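Local coordinates for 5'-AMP-activated protein kinase subunit beta (Schizosaccharomyces pombe, PDB 2QRD) that probably serves as the scaffold and regulatory beta subunit of AMP-activated protein kinase, joining the heterotrimer and steering its location and substrate choice when glucose is limiting, at residues B[33-38]-B[58-63]; B[62-67]-B[74-79]. All blocks are in the same frame, centred on the assembly; numbering follows the deposited sequence.

Contact 1. Residues B[33-38]-B[58-63]; sequences PHLEKC and HVLLNH
The His34 ring meets Leu60 at its edge, close to the ring plane, where His34 CD2 lies 3.4 Å from Leu60 CD2. Val59 reaches the same ring corner obliquely with one methyl, CG2, which is 3.6 Å from His34 CD2. The ring is brought there by a chi1 of 72°, which sets CG of His34 between its own backbone N and carbonyl carbon. The second flat group is the His63 imidazole. Leu35 CD2 approaches it obliquely and at longer range, 4.3 Å from His63 ND1. That nitrogen is hydrogen-bonded to Asp93 of the kinase subunit ssp2, so its polar need is met across the subunit interface.

Leu60 is the central side chain and uses its two methyls differently. Leu60 CD2 touches both the His34 ring edge and Leu35 CD2, 3.7 Å from the latter. CD1 turns to the backbone and comes within 3.3 Å of the carbonyl O of His34.

Both segments are loops of the beta-subunit interaction domain, the C-terminal part of the protein. Segment 33-38 opens with a short 3-10 turn and comes before helix 46-49; segment 58-63 follows that helix and leads to strand 65-67. Across this pair the meeting is mainly apolar packing between two loops that flank the helix in sequence. The kinase subunit adds further cover: its Tyr83 packs on Leu35 and its Phe15 on Leu60.

An alanine in place of Leu60 would lack both methyls, which would probably open a gap beside the His34 ring and Leu35 and set the ring freer to turn.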
# COMPACT_ATOMS: atom_id res chain seq x y z
N PRO B 33 12.83 -11.40 25.49
CA PRO B 33 13.37 -11.91 24.22
C PRO B 33 12.44 -11.73 23.03
O PRO B 33 12.93 -11.57 21.91
CB PRO B 33 13.57 -13.39 24.49
CG PRO B 33 13.78 -13.48 25.93
CD PRO B 33 12.91 -12.43 26.55
N HIS B 34 11.13 -11.75 23.28
CA HIS B 34 10.14 -11.69 22.20
C HIS B 34 9.96 -10.32 21.53
O HIS B 34 9.44 -10.26 20.41
CB HIS B 34 8.81 -12.36 22.62
CG HIS B 34 8.01 -11.58 23.62
ND1 HIS B 34 8.32 -11.55 24.96
CD2 HIS B 34 6.89 -10.83 23.47
CE1 HIS B 34 7.43 -10.80 25.60
NE2 HIS B 34 6.56 -10.34 24.72
N LEU B 35 10.43 -9.24 22.17
CA LEU B 35 10.41 -7.88 21.58
C LEU B 35 11.70 -7.49 20.86
O LEU B 35 11.94 -6.32 20.55
CB LEU B 35 10.08 -6.82 22.64
CG LEU B 35 8.64 -6.71 23.15
CD1 LEU B 35 8.61 -6.07 24.54
CD2 LEU B 35 7.74 -5.95 22.17
N GLU B 36 12.53 -8.48 20.60
CA GLU B 36 13.81 -8.28 19.93
C GLU B 36 13.71 -8.46 18.42
O GLU B 36 14.52 -7.90 17.69
CB GLU B 36 14.88 -9.21 20.52
CG GLU B 36 15.50 -8.66 21.83
CD GLU B 36 16.33 -9.68 22.60
OE1 GLU B 36 16.89 -10.62 21.97
OE2 GLU B 36 16.43 -9.54 23.84
N LYS B 37 12.75 -9.24 17.95
CA LYS B 37 12.65 -9.45 16.51
C LYS B 37 11.32 -8.96 15.97
O LYS B 37 10.26 -9.34 16.47
CB LYS B 37 12.93 -10.92 16.12
CG LYS B 37 11.89 -11.92 16.67
CD LYS B 37 12.28 -13.37 16.39
CE LYS B 37 11.54 -14.34 17.32
NZ LYS B 37 12.03 -15.75 17.16
N CYS B 38 11.39 -8.12 14.95
CA CYS B 38 10.21 -7.61 14.27
C CYS B 38 10.03 -8.33 12.93
O CYS B 38 11.00 -8.49 12.18
CB CYS B 38 10.34 -6.08 14.13
SG CYS B 38 9.13 -5.37 13.04
N HIS B 58 1.27 -13.84 18.38
CA HIS B 58 -0.00 -13.32 18.85
C HIS B 58 0.14 -12.36 20.03
O HIS B 58 -0.70 -11.46 20.20
CB HIS B 58 -0.98 -14.45 19.20
CG HIS B 58 -1.09 -15.51 18.13
ND1 HIS B 58 -1.16 -15.22 16.78
CD2 HIS B 58 -1.14 -16.86 18.23
CE1 HIS B 58 -1.23 -16.34 16.09
NE2 HIS B 58 -1.22 -17.36 16.95
N VAL B 59 1.20 -12.50 20.84
CA VAL B 59 1.40 -11.51 21.91
C VAL B 59 1.91 -10.14 21.42
O VAL B 59 1.88 -9.19 22.19
CB VAL B 59 2.26 -12.04 23.12
CG1 VAL B 59 1.64 -13.29 23.78
CG2 VAL B 59 3.71 -12.27 22.72
N LEU B 60 2.37 -10.04 20.17
CA LEU B 60 2.93 -8.78 19.65
C LEU B 60 1.99 -8.04 18.70
O LEU B 60 2.39 -7.12 17.98
CB LEU B 60 4.28 -9.02 18.97
CG LEU B 60 5.39 -9.73 19.76
CD1 LEU B 60 6.57 -10.09 18.86
CD2 LEU B 60 5.82 -8.87 20.96
N LEU B 61 0.73 -8.46 18.71
CA LEU B 61 -0.35 -7.76 18.04
C LEU B 61 -0.57 -6.33 18.60
O LEU B 61 -0.62 -6.11 19.81
CB LEU B 61 -1.63 -8.60 18.13
CG LEU B 61 -1.98 -9.49 16.91
CD1 LEU B 61 -0.78 -9.91 16.08
CD2 LEU B 61 -2.77 -10.70 17.35
N ASN B 62 -0.70 -5.38 17.68
CA ASN B 62 -0.86 -3.96 17.98
C ASN B 62 0.13 -3.37 19.00
O ASN B 62 -0.21 -2.53 19.81
CB ASN B 62 -2.34 -3.59 18.22
CG ASN B 62 -3.21 -3.71 16.93
OD1 ASN B 62 -4.26 -4.35 16.95
ND2 ASN B 62 -2.74 -3.14 15.82
N HIS B 63 1.37 -3.84 18.92
CA HIS B 63 2.53 -3.16 19.47
C HIS B 63 3.14 -2.30 18.37
O HIS B 63 3.34 -2.75 17.25
CB HIS B 63 3.57 -4.17 19.96
CG HIS B 63 3.21 -4.84 21.25
ND1 HIS B 63 3.75 -4.47 22.46
CD2 HIS B 63 2.33 -5.84 21.52
CE1 HIS B 63 3.23 -5.21 23.42
NE2 HIS B 63 2.36 -6.04 22.88

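Contact 2. Residues B[62-67]-B[74-79]; sequences NHLAAA and LALSAT
Leu64 holds CG anti to its backbone N (chi1 163°), and Leu76 holds CG beside its own. With these torsions Leu64 CD1 rests 4.0 Å from Leu76 CB. Ser77 OG stands 3.5 Å from the methyl CB of Ala65.

The two strands, 65-67 and 74-82, form an antiparallel beta hairpin. Ala65 and Ser77 are a hydrogen-bonded pair. Ala65 N gives a nearly straight bond to Ser77 O, 2.9 Å long, and Ser77 N returns one to Ala65 O at 3.1 Å. Ala66 and Leu76 form the next, non-hydrogen-bonded pair. Before the strand, Asn62 N binds Thr79 O at 2.7 Å. A water bridges the two segments next to it, donating a hydrogen bond to His63 O at 2.7 Å and accepting one from Thr79 N.

Ala65 and Ala66 also pair with a strand of the kinase subunit ssp2, which continues the sheet across the interface. The register of the hairpin thus rests on backbone N-H to O bonds, with one bridging water beside them, while the side chains across the pair add mainly apolar contacts such as Leu64 on Leu76.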
# COMPACT_ATOMS: atom_id res chain seq x y z
N ASN B 62 -0.70 -5.38 17.68
CA ASN B 62 -0.86 -3.96 17.98
C ASN B 62 0.13 -3.37 19.00
O ASN B 62 -0.21 -2.53 19.81
CB ASN B 62 -2.34 -3.59 18.22
CG ASN B 62 -3.21 -3.71 16.93
OD1 ASN B 62 -4.26 -4.35 16.95
ND2 ASN B 62 -2.74 -3.14 15.82
N HIS B 63 1.37 -3.84 18.92
CA HIS B 63 2.53 -3.16 19.47
C HIS B 63 3.14 -2.30 18.37
O HIS B 63 3.34 -2.75 17.25
CB HIS B 63 3.57 -4.17 19.96
CG HIS B 63 3.21 -4.84 21.25
ND1 HIS B 63 3.75 -4.47 22.46
CD2 HIS B 63 2.33 -5.84 21.52
CE1 HIS B 63 3.23 -5.21 23.42
NE2 HIS B 63 2.36 -6.04 22.88
N LEU B 64 3.43 -1.06 18.71
CA LEU B 64 4.06 -0.16 17.78
C LEU B 64 5.50 -0.64 17.41
O LEU B 64 6.31 -0.92 18.30
CB LEU B 64 4.09 1.26 18.36
CG LEU B 64 5.06 2.26 17.70
CD1 LEU B 64 4.58 2.63 16.30
CD2 LEU B 64 5.26 3.50 18.54
N ALA B 65 5.80 -0.72 16.11
CA ALA B 65 7.18 -0.80 15.65
C ALA B 65 7.59 0.49 14.86
O ALA B 65 6.74 1.28 14.46
CB ALA B 65 7.43 -2.09 14.82
N ALA B 66 8.88 0.71 14.68
CA ALA B 66 9.38 2.00 14.17
C ALA B 66 10.63 1.68 13.38
O ALA B 66 11.30 0.68 13.69
CB ALA B 66 9.71 3.01 15.35
N ALA B 67 10.94 2.51 12.37
CA ALA B 67 12.19 2.39 11.57
C ALA B 67 12.75 3.78 11.31
O ALA B 67 11.96 4.75 11.18
CB ALA B 67 11.90 1.69 10.25
N LEU B 74 8.37 9.80 9.26
CA LEU B 74 8.15 8.74 10.24
C LEU B 74 7.69 7.47 9.55
O LEU B 74 6.80 7.52 8.68
CB LEU B 74 7.05 9.15 11.25
CG LEU B 74 7.34 10.23 12.32
CD1 LEU B 74 6.05 10.69 12.96
CD2 LEU B 74 8.33 9.70 13.40
N ALA B 75 8.27 6.36 9.97
CA ALA B 75 7.83 5.05 9.59
C ALA B 75 7.35 4.30 10.85
O ALA B 75 8.13 4.10 11.78
CB ALA B 75 8.97 4.29 8.87
N LEU B 76 6.07 3.92 10.85
CA LEU B 76 5.39 3.33 12.00
C LEU B 76 4.59 2.13 11.52
O LEU B 76 4.07 2.15 10.41
CB LEU B 76 4.46 4.36 12.69
CG LEU B 76 5.11 5.71 13.10
CD1 LEU B 76 4.11 6.59 13.71
CD2 LEU B 76 6.32 5.55 14.08
N SER B 77 4.53 1.06 12.33
CA SER B 77 3.75 -0.11 11.97
C SER B 77 3.13 -0.81 13.15
O SER B 77 3.58 -0.67 14.28
CB SER B 77 4.56 -1.12 11.16
OG SER B 77 5.76 -1.51 11.80
N ALA B 78 2.07 -1.56 12.87
CA ALA B 78 1.54 -2.46 13.87
C ALA B 78 0.88 -3.63 13.14
O ALA B 78 0.51 -3.49 11.98
CB ALA B 78 0.57 -1.74 14.82
N THR B 79 0.80 -4.78 13.80
CA THR B 79 0.21 -5.99 13.22
C THR B 79 -1.10 -6.20 13.88
O THR B 79 -1.22 -6.07 15.08
CB THR B 79 1.12 -7.24 13.40
OG1 THR B 79 2.32 -7.06 12.65
CG2 THR B 79 0.44 -8.51 12.88
O HOH W 1 2.31 -5.02 16.30

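In the fold
The two contacts are neighbours in the beta-subunit interaction domain, their centres about 11 Å apart. Along the chain come 33-38, helix 46-49, then 58-63, which runs into 62-67 through the shared Asn62 and His63, and last 74-79. Contact 1 joins two loops; contact 2 is the start of the antiparallel sheet, which strand 85-93 completes within this chain. They touch directly, Leu61 CD1 lying 3.7 Å from Thr79 CG2, and Cys38 SG packs on Ala65. Both contacts face the kinase subunit ssp2. This fits the role of the beta subunit in heterotrimer formation. The ADP site shared with the gamma subunit lies apart from both.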